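Local coordinates for protein UDP-L-Rhamnose Synthase (Acanthamoeba polyphaga mimivirus, PDB 7JID) that probably makes UDP-L-rhamnose as an NADP-dependent oxidoreductase with a Rossmann-type fold, binding NADP and a UDP-sugar, at residues 192-205 against 271-284. Sequence-based numbering, arbitrary orientation. Where two conformers were deposited one is given.
Sequences MTILDQMIPVMIDM and YPDVPDILTGIREV. With EDO (1,2-ethanediol), chain E.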
loop_
_atom_site.group_PDB
_atom_site.type_symbol
_atom_site.label_atom_id
_atom_site.label_comp_id
_atom_site.label_asym_id
_atom_site.label_seq_id
_atom_site.Cartn_x
_atom_site.Cartn_y
_atom_site.Cartn_z
ATOM N N MET A 192 6.098 -14.683 20.222
ATOM C CA MET A 192 4.901 -15.385 19.709
ATOM C C MET A 192 3.695 -15.047 20.578
ATOM O O MET A 192 3.883 -14.623 21.677
ATOM C CB MET A 192 5.082 -16.905 19.639
ATOM C CG MET A 192 6.444 -17.330 19.171
ATOM S SD MET A 192 6.441 -19.082 18.724
ATOM C CE MET A 192 8.161 -19.295 18.176
ATOM N N THR A 193 2.512 -15.296 20.040
ATOM C CA THR A 193 1.207 -14.940 20.645
ATOM C C THR A 193 0.426 -16.212 20.929
ATOM O O THR A 193 0.062 -16.900 19.979
ATOM C CB THR A 193 0.399 -14.055 19.698
ATOM O OG1 THR A 193 1.122 -12.857 19.410
ATOM C CG2 THR A 193 -0.917 -13.614 20.307
ATOM N N ILE A 194 0.157 -16.506 22.215
ATOM C CA ILE A 194 -0.759 -17.602 22.581
ATOM C C ILE A 194 -2.185 -17.047 22.603
ATOM O O ILE A 194 -2.497 -16.245 23.479
ATOM C CB ILE A 194 -0.376 -18.281 23.902
ATOM C CG1 ILE A 194 1.052 -18.858 23.803
ATOM C CG2 ILE A 194 -1.419 -19.354 24.181
ATOM C CD1 ILE A 194 1.560 -19.372 25.085
ATOM N N LEU A 195 -2.975 -17.382 21.585
ATOM C CA LEU A 195 -4.286 -16.718 21.393
ATOM C C LEU A 195 -5.226 -17.092 22.539
ATOM O O LEU A 195 -5.997 -16.232 22.930
ATOM C CB LEU A 195 -4.877 -17.113 20.033
ATOM C CG LEU A 195 -4.217 -16.475 18.821
ATOM C CD1 LEU A 195 -4.835 -17.016 17.547
ATOM C CD2 LEU A 195 -4.311 -14.958 18.856
ATOM N N ASP A 196 -5.140 -18.308 23.084
ATOM C CA ASP A 196 -6.024 -18.686 24.214
ATOM C C ASP A 196 -5.830 -17.708 25.381
ATOM O O ASP A 196 -6.792 -17.343 26.025
ATOM C CB ASP A 196 -5.813 -20.132 24.630
ATOM C CG ASP A 196 -5.969 -21.085 23.481
ATOM O OD1 ASP A 196 -7.078 -21.649 23.333
ATOM O OD2 ASP A 196 -4.992 -21.288 22.733
ATOM N N GLN A 197 -4.601 -17.263 25.610
ATOM C CA GLN A 197 -4.239 -16.355 26.707
ATOM C C GLN A 197 -4.508 -14.900 26.341
ATOM O O GLN A 197 -4.875 -14.102 27.252
ATOM C CB GLN A 197 -2.777 -16.609 27.092
ATOM C CG GLN A 197 -2.623 -17.958 27.757
ATOM C CD GLN A 197 -1.188 -18.408 27.863
ATOM O OE1 GLN A 197 -0.278 -17.593 27.727
ATOM N NE2 GLN A 197 -1.007 -19.704 28.105
ATOM N N MET A 198 -4.324 -14.513 25.086
ATOM C CA MET A 198 -4.243 -13.071 24.781
ATOM C C MET A 198 -5.534 -12.580 24.099
ATOM O O MET A 198 -5.725 -11.382 24.079
ATOM C CB MET A 198 -2.962 -12.771 24.002
ATOM C CG MET A 198 -1.743 -13.193 24.792
ATOM S SD MET A 198 -0.176 -12.518 24.163
ATOM C CE MET A 198 -0.398 -10.797 24.616
ATOM N N ILE A 199 -6.407 -13.478 23.622
ATOM C CA ILE A 199 -7.694 -13.007 23.030
ATOM C C ILE A 199 -8.483 -12.280 24.125
ATOM O O ILE A 199 -8.945 -11.169 23.878
ATOM C CB ILE A 199 -8.458 -14.129 22.313
ATOM C CG1 ILE A 199 -7.880 -14.344 20.919
ATOM C CG2 ILE A 199 -9.949 -13.780 22.230
ATOM C CD1 ILE A 199 -8.438 -15.524 20.192
ATOM N N PRO A 200 -8.601 -12.830 25.354
ATOM C CA PRO A 200 -9.312 -12.098 26.401
ATOM C C PRO A 200 -8.759 -10.707 26.677
ATOM O O PRO A 200 -9.516 -9.809 26.979
ATOM C CB PRO A 200 -9.119 -13.006 27.621
ATOM C CG PRO A 200 -9.032 -14.392 27.018
ATOM C CD PRO A 200 -8.194 -14.169 25.773
ATOM N N VAL A 201 -7.436 -10.552 26.618
ATOM C CA VAL A 201 -6.783 -9.247 26.812
ATOM C C VAL A 201 -7.219 -8.326 25.665
ATOM O O VAL A 201 -7.530 -7.152 25.935
ATOM C CB VAL A 201 -5.269 -9.454 26.879
ATOM C CG1 VAL A 201 -4.521 -8.169 26.819
ATOM C CG2 VAL A 201 -4.845 -10.251 28.113
ATOM N N MET A 202 -7.209 -8.836 24.431
ATOM C CA MET A 202 -7.533 -8.005 23.249
ATOM C C MET A 202 -8.977 -7.503 23.421
ATOM O O MET A 202 -9.218 -6.314 23.202
ATOM C CB MET A 202 -7.394 -8.793 21.947
ATOM C CG MET A 202 -8.076 -8.094 20.807
ATOM S SD MET A 202 -7.766 -8.879 19.261
ATOM C CE MET A 202 -8.670 -10.378 19.506
ATOM N N ILE A 203 -9.879 -8.403 23.799
ATOM C CA ILE A 203 -11.316 -8.054 24.008
ATOM C C ILE A 203 -11.399 -6.992 25.110
ATOM O O ILE A 203 -12.209 -6.049 24.982
ATOM C CB ILE A 203 -12.164 -9.298 24.323
ATOM C CG1 ILE A 203 -12.317 -10.156 23.076
ATOM C CG2 ILE A 203 -13.526 -8.882 24.880
ATOM C CD1 ILE A 203 -12.976 -11.467 23.260
ATOM N N ASP A 204 -10.649 -7.174 26.212
ATOM C CA ASP A 204 -10.661 -6.198 27.329
ATOM C C ASP A 204 -10.251 -4.816 26.807
ATOM O O ASP A 204 -10.867 -3.807 27.137
ATOM C CB ASP A 204 -9.804 -6.685 28.503
ATOM C CG ASP A 204 -10.013 -5.849 29.760
ATOM O OD1 ASP A 204 -11.162 -5.950 30.309
ATOM O OD2 ASP A 204 -9.102 -5.046 30.125
ATOM N N MET A 205 -9.132 -4.734 26.096
ATOM C CA MET A 205 -8.629 -3.488 25.492
ATOM C C MET A 205 -9.690 -2.816 24.586
ATOM O O MET A 205 -9.870 -1.601 24.724
ATOM C CB MET A 205 -7.346 -3.787 24.701
ATOM C CG MET A 205 -6.201 -4.056 25.607
ATOM S SD MET A 205 -4.754 -4.588 24.632
ATOM C CE MET A 205 -3.962 -2.989 24.491
ATOM N N TYR A 271 -1.308 -5.078 31.519
ATOM C CA TYR A 271 -1.703 -6.486 31.713
ATOM C C TYR A 271 -0.482 -7.219 32.222
ATOM O O TYR A 271 0.181 -7.917 31.462
ATOM C CB TYR A 271 -2.257 -7.060 30.412
ATOM C CG TYR A 271 -3.517 -6.364 29.996
ATOM C CD1 TYR A 271 -4.737 -6.696 30.557
ATOM C CD2 TYR A 271 -3.488 -5.372 29.029
ATOM C CE1 TYR A 271 -5.896 -6.060 30.159
ATOM C CE2 TYR A 271 -4.636 -4.696 28.648
ATOM C CZ TYR A 271 -5.841 -5.033 29.225
ATOM O OH TYR A 271 -6.978 -4.392 28.800
ATOM N N PRO A 272 -0.145 -7.050 33.518
ATOM C CA PRO A 272 1.047 -7.699 34.072
ATOM C C PRO A 272 0.938 -9.223 34.261
ATOM O O PRO A 272 1.963 -9.821 34.478
ATOM C CB PRO A 272 1.242 -6.927 35.392
ATOM C CG PRO A 272 -0.172 -6.556 35.781
ATOM C CD PRO A 272 -0.812 -6.139 34.470
ATOM N N ASP A 273 -0.220 -9.858 34.122
ATOM C CA ASP A 273 -0.354 -11.309 34.416
ATOM C C ASP A 273 -0.248 -12.128 33.124
ATOM O O ASP A 273 -0.452 -13.348 33.201
ATOM C CB ASP A 273 -1.657 -11.642 35.161
ATOM C CG ASP A 273 -1.797 -10.917 36.493
ATOM O OD1 ASP A 273 -0.761 -10.398 37.018
ATOM O OD2 ASP A 273 -2.942 -10.841 36.970
ATOM N N VAL A 274 -0.025 -11.498 31.952
ATOM C CA VAL A 274 0.168 -12.307 30.720
ATOM C C VAL A 274 1.420 -13.135 30.951
ATOM O O VAL A 274 2.471 -12.558 31.181
ATOM C CB VAL A 274 0.355 -11.457 29.448
ATOM C CG1 VAL A 274 0.572 -12.348 28.224
ATOM C CG2 VAL A 274 -0.832 -10.520 29.238
ATOM N N PRO A 275 1.340 -14.469 30.832
ATOM C CA PRO A 275 2.464 -15.355 31.132
ATOM C C PRO A 275 3.631 -15.140 30.155
ATOM O O PRO A 275 3.377 -14.907 28.966
ATOM C CB PRO A 275 1.902 -16.760 30.930
ATOM C CG PRO A 275 0.410 -16.591 31.156
ATOM C CD PRO A 275 0.099 -15.235 30.577
ATOM N N ASP A 276 4.868 -15.243 30.638
ATOM C CA ASP A 276 6.013 -15.332 29.698
ATOM C C ASP A 276 5.732 -16.498 28.753
ATOM O O ASP A 276 4.970 -17.453 29.072
ATOM C CB ASP A 276 7.339 -15.495 30.416
ATOM C CG ASP A 276 7.477 -16.887 30.974
ATOM O OD1 ASP A 276 7.866 -17.774 30.199
ATOM O OD2 ASP A 276 7.205 -17.103 32.206
ATOM N N ILE A 277 6.260 -16.401 27.531
ATOM C CA ILE A 277 5.957 -17.351 26.444
ATOM C C ILE A 277 6.305 -18.805 26.846
ATOM O O ILE A 277 5.594 -19.744 26.436
ATOM C CB ILE A 277 6.669 -16.918 25.142
ATOM C CG1 ILE A 277 6.303 -17.804 23.966
ATOM C CG2 ILE A 277 8.181 -16.851 25.303
ATOM C CD1 ILE A 277 4.827 -17.821 23.665
ATOM N N LEU A 278 7.373 -19.051 27.601
ATOM C CA LEU A 278 7.745 -20.460 27.930
ATOM C C LEU A 278 6.775 -21.057 28.977
ATOM O O LEU A 278 6.258 -22.197 28.757
ATOM C CB LEU A 278 9.214 -20.534 28.364
ATOM C CG LEU A 278 9.682 -21.982 28.496
ATOM C CD1 LEU A 278 9.664 -22.671 27.146
ATOM C CD2 LEU A 278 11.093 -22.056 29.062
ATOM N N THR A 279 6.436 -20.314 30.019
ATOM C CA THR A 279 5.359 -20.697 30.970
ATOM C C THR A 279 4.082 -20.941 30.167
ATOM O O THR A 279 3.454 -22.007 30.363
ATOM C CB THR A 279 5.147 -19.654 32.061
ATOM O OG1 THR A 279 6.369 -19.427 32.772
ATOM C CG2 THR A 279 4.059 -20.068 33.024
ATOM N N GLY A 280 3.741 -20.039 29.239
ATOM C CA GLY A 280 2.507 -20.172 28.464
ATOM C C GLY A 280 2.541 -21.375 27.560
ATOM O O GLY A 280 1.527 -22.087 27.470
ATOM N N ILE A 281 3.649 -21.658 26.870
ATOM C CA ILE A 281 3.768 -22.832 25.957
ATOM C C ILE A 281 3.704 -24.101 26.807
ATOM O O ILE A 281 3.064 -25.071 26.354
ATOM C CB ILE A 281 5.083 -22.803 25.150
ATOM C CG1 ILE A 281 5.097 -21.662 24.138
ATOM C CG2 ILE A 281 5.331 -24.141 24.457
ATOM C CD1 ILE A 281 4.099 -21.800 23.045
ATOM N N ARG A 282 4.405 -24.147 27.932
ATOM C CA ARG A 282 4.326 -25.338 28.816
ATOM C C ARG A 282 2.853 -25.638 29.096
ATOM O O ARG A 282 2.443 -26.822 28.978
ATOM C CB ARG A 282 5.045 -25.103 30.143
ATOM C CG ARG A 282 4.950 -26.290 31.094
ATOM C CD ARG A 282 5.899 -26.153 32.263
ATOM N NE ARG A 282 7.233 -25.742 31.839
ATOM C CZ ARG A 282 7.769 -24.540 32.007
ATOM N NH1 ARG A 282 8.992 -24.313 31.578
ATOM N NH2 ARG A 282 7.099 -23.583 32.619
ATOM N N GLU A 283 2.099 -24.603 29.433
ATOM C CA GLU A 283 0.649 -24.736 29.744
ATOM C C GLU A 283 -0.042 -25.291 28.505
ATOM O O GLU A 283 -0.749 -26.333 28.627
ATOM C CB GLU A 283 0.058 -23.437 30.298
ATOM C CG GLU A 283 -1.458 -23.515 30.489
ATOM C CD GLU A 283 -2.135 -22.328 31.164
ATOM O OE1 GLU A 283 -1.440 -21.517 31.805
ATOM O OE2 GLU A 283 -3.376 -22.209 31.037
ATOM N N VAL A 284 0.141 -24.666 27.335
ATOM C CA VAL A 284 -0.518 -25.080 26.062
ATOM C C VAL A 284 -0.209 -26.537 25.764
ATOM O O VAL A 284 -1.160 -27.296 25.450
ATOM C CB VAL A 284 -0.094 -24.150 24.899
ATOM C CG1 VAL A 284 -0.401 -24.690 23.503
ATOM C CG2 VAL A 284 -0.738 -22.794 25.083
HETATM C C1 EDO E . -4.100 -10.690 31.588
HETATM O O1 EDO E . -3.604 -12.021 31.621
HETATM C C2 EDO E . -4.046 -9.941 32.869
HETATM O O2 EDO E . -2.871 -9.176 33.131
HETATM O O HOH W 1 -3.524 -21.983 28.310
#
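I194 drives its CD1 against the backbone of helix 277-284, where side-chain-less G280 lets the methyl come within 3.3 Å of G280 C. Its CG1 branch lies anti to the carbonyl carbon (chi1 -59°), which brings CD1 up to both I277 CD1 and I281 CD1, while the other branch, CG2, meets V284 CG2 at 3.6 Å. This apolar end is buried, and helix 224-234 backs it through I227, which touches both M192 and I281. Beside it the Q197 amide spans P275 and G280: OE1 lies 3.6 Å from P275 CG but takes its hydrogen bond from N218 ND2, and N218 ND2 also bonds P275 O, tying both segments to one asparagine. On the wetter flank, Q197 NE2 reaches a water only weakly, and that water donates to E283 OE2, which is also salt-bridged to K287. Farther along helix 195-205, V201 CG1 sits almost centrally over one face of the Y271 ring, a CH-pi contact 3.7 Å from the centroid and 11° off the normal. The phenol OH donates a hydrogen bond to D204 OD2 (OH to OD2 2.6 Å), in the ring plane and on the anti lone pair, with carboxylate and ring planes 89° apart. M205 SD stands obliquely beside the ring in a Met-aromatic contact. At the turn after Y271, a 1,2-ethanediol, probably from crystallisation, rests its C1 on V201 CG2, and its O2 accepts from D273 N. Thus the C-terminal helix, N-capped by D276, and its lead-in loop pack across the last helix before edge strand 212-215 of the Rossmann-type parallel sheet, with the M192 side chain about 6 Å from the bound UDP-rhamnose.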